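Local structure of nicking enzyme (Staphylococcus aureus, 4HTE) at residues A[87-92]-A[111-116]. The protein probably nicks plasmid DNA at the transfer origin as a conjugative relaxase, this chain being its alpha-helical C-terminal domain. Numbering follows the deposited sequence.
Sequences VFEKQA and EKIFIT
Ile-113 of helix 109-122 packs against Phe-88 and Ala-92 of helix 64-99, and Thr-116 against Ala-92, in a steep helix-helix crossing inside the middle helical domain of the C-terminal part of the relaxase. The short axes pass 8.6 Å apart at 75°, and 18 residues separate the two segments in sequence. Ile-113 carries much of the apolar contact. From its CB the side chain forks. CG2, anti to the backbone N, lies 3.5 Å from Phe-88 CB and also close to ring atom CD2; the two side chains cross at about a right angle. The phenyl group then leads away from residues 111-116, and the Phe-88 side chain touches Pro-41 at the start of helix 41-58. CG1 of Ile-113, anti to the carbonyl carbon (chi1 -69°), sits against the Phe-88 carbonyl, 3.9 Å from Phe-88 O. CG1 is also 4.1 Å from Ala-92 CB. The tip, CD1, ends 4.0 Å from Glu-89 N. One turn beyond Phe-88, the small Ala-92 points its methyl at helix 109-122, where it meets Lys-112 CB and the side chain of Thr-116. Phe-95 and Phe-96, farther along helix 64-99, also touch Thr-116. The buried hydroxyl of Thr-116 turns back into its own helix: OG1 donates to Lys-112 O over 3.1 Å, from above the carbonyl plane, and Lys-112 O also accepts the backbone hydrogen bond from Thr-116 N.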
loop_
_atom_site.group_PDB
_atom_site.type_symbol
_atom_site.label_atom_id
_atom_site.label_comp_id
_atom_site.label_asym_id
_atom_site.label_seq_id
_atom_site.Cartn_x
_atom_site.Cartn_y
_atom_site.Cartn_z
ATOM N N VAL A 87 -2.208 -16.287 -22.452
ATOM C CA VAL A 87 -2.094 -15.471 -23.651
ATOM C C VAL A 87 -0.944 -14.482 -23.524
ATOM O O VAL A 87 -0.122 -14.348 -24.434
ATOM C CB VAL A 87 -3.386 -14.681 -23.909
ATOM C CG1 VAL A 87 -3.176 -13.673 -25.026
ATOM C CG2 VAL A 87 -4.526 -15.626 -24.243
ATOM N N PHE A 88 -0.897 -13.786 -22.394
ATOM C CA PHE A 88 0.134 -12.784 -22.152
ATOM C C PHE A 88 1.528 -13.401 -22.105
ATOM O O PHE A 88 2.492 -12.820 -22.607
ATOM C CB PHE A 88 -0.140 -12.043 -20.841
ATOM C CG PHE A 88 -1.218 -10.995 -20.943
ATOM C CD1 PHE A 88 -1.916 -10.797 -22.125
ATOM C CD2 PHE A 88 -1.523 -10.198 -19.850
ATOM C CE1 PHE A 88 -2.902 -9.831 -22.210
ATOM C CE2 PHE A 88 -2.509 -9.230 -19.934
ATOM C CZ PHE A 88 -3.196 -9.048 -21.116
ATOM N N GLU A 89 1.629 -14.579 -21.499
ATOM C CA GLU A 89 2.914 -15.244 -21.329
ATOM C C GLU A 89 3.536 -15.562 -22.686
ATOM O O GLU A 89 4.738 -15.383 -22.883
ATOM C CB GLU A 89 2.741 -16.525 -20.510
ATOM C CG GLU A 89 3.925 -16.857 -19.614
ATOM C CD GLU A 89 3.554 -17.799 -18.481
ATOM O OE1 GLU A 89 2.519 -18.489 -18.593
ATOM O OE2 GLU A 89 4.295 -17.842 -17.476
ATOM N N LYS A 90 2.711 -16.027 -23.619
ATOM C CA LYS A 90 3.177 -16.331 -24.966
ATOM C C LYS A 90 3.687 -15.070 -25.654
ATOM O O LYS A 90 4.779 -15.061 -26.220
ATOM C CB LYS A 90 2.053 -16.955 -25.797
ATOM C CG LYS A 90 1.623 -18.331 -25.330
ATOM C CD LYS A 90 0.485 -18.870 -26.180
ATOM C CE LYS A 90 0.086 -20.260 -25.726
ATOM N NZ LYS A 90 -1.027 -20.810 -26.535
ATOM N N GLN A 91 2.895 -14.004 -25.593
ATOM C CA GLN A 91 3.246 -12.751 -26.249
ATOM C C GLN A 91 4.544 -12.169 -25.699
ATOM O O GLN A 91 5.353 -11.622 -26.449
ATOM C CB GLN A 91 2.121 -11.733 -26.084
ATOM C CG GLN A 91 2.376 -10.428 -26.809
ATOM C CD GLN A 91 1.228 -9.458 -26.665
ATOM O OE1 GLN A 91 0.249 -9.736 -25.973
ATOM N NE2 GLN A 91 1.341 -8.313 -27.317
ATOM N N ALA A 92 4.733 -12.286 -24.389
ATOM C CA ALA A 92 5.928 -11.760 -23.739
ATOM C C ALA A 92 7.167 -12.541 -24.161
ATOM O O ALA A 92 8.185 -11.956 -24.534
ATOM C CB ALA A 92 5.764 -11.795 -22.223
ATOM N N GLU A 111 6.945 -10.537 -14.501
ATOM C CA GLU A 111 7.670 -9.315 -14.818
ATOM C C GLU A 111 7.683 -9.082 -16.326
ATOM O O GLU A 111 7.332 -8.001 -16.794
ATOM C CB GLU A 111 9.096 -9.384 -14.271
ATOM C CG GLU A 111 9.175 -9.290 -12.755
ATOM C CD GLU A 111 10.568 -9.552 -12.219
ATOM O OE1 GLU A 111 11.457 -9.908 -13.020
ATOM O OE2 GLU A 111 10.776 -9.401 -10.995
ATOM N N LYS A 112 8.074 -10.102 -17.082
ATOM C CA LYS A 112 8.101 -10.013 -18.537
ATOM C C LYS A 112 6.766 -9.518 -19.080
ATOM O O LYS A 112 6.713 -8.530 -19.809
ATOM C CB LYS A 112 8.429 -11.375 -19.149
ATOM C CG LYS A 112 9.887 -11.778 -19.035
ATOM C CD LYS A 112 10.093 -13.199 -19.529
ATOM C CE LYS A 112 11.560 -13.590 -19.523
ATOM N NZ LYS A 112 11.745 -15.067 -19.625
ATOM N N ILE A 113 5.692 -10.212 -18.720
ATOM C CA ILE A 113 4.355 -9.849 -19.170
ATOM C C ILE A 113 4.083 -8.369 -18.935
ATOM O O ILE A 113 3.619 -7.665 -19.832
ATOM C CB ILE A 113 3.285 -10.670 -18.438
ATOM C CG1 ILE A 113 3.346 -12.130 -18.883
ATOM C CG2 ILE A 113 1.904 -10.100 -18.713
ATOM C CD1 ILE A 113 2.682 -13.084 -17.923
ATOM N N PHE A 114 4.371 -7.903 -17.724
ATOM C CA PHE A 114 4.164 -6.502 -17.379
ATOM C C PHE A 114 4.950 -5.598 -18.320
ATOM O O PHE A 114 4.406 -4.650 -18.885
ATOM C CB PHE A 114 4.583 -6.237 -15.932
ATOM C CG PHE A 114 4.256 -4.850 -15.450
ATOM C CD1 PHE A 114 2.971 -4.528 -15.040
ATOM C CD2 PHE A 114 5.233 -3.868 -15.399
ATOM C CE1 PHE A 114 2.665 -3.255 -14.595
ATOM C CE2 PHE A 114 4.932 -2.591 -14.952
ATOM C CZ PHE A 114 3.647 -2.287 -14.550
ATOM N N ILE A 115 6.233 -5.903 -18.491
ATOM C CA ILE A 115 7.103 -5.104 -19.342
ATOM C C ILE A 115 6.634 -5.150 -20.790
ATOM O O ILE A 115 6.520 -4.118 -21.447
ATOM C CB ILE A 115 8.558 -5.596 -19.269
ATOM C CG1 ILE A 115 9.073 -5.491 -17.831
ATOM C CG2 ILE A 115 9.436 -4.794 -20.218
ATOM C CD1 ILE A 115 10.542 -5.796 -17.668
ATOM N N THR A 116 6.364 -6.355 -21.276
ATOM C CA THR A 116 5.898 -6.551 -22.641
ATOM C C THR A 116 4.692 -5.668 -22.933
ATOM O O THR A 116 4.655 -4.964 -23.939
ATOM C CB THR A 116 5.498 -8.018 -22.887
ATOM O OG1 THR A 116 6.669 -8.844 -22.872
ATOM C CG2 THR A 116 4.790 -8.171 -24.230
#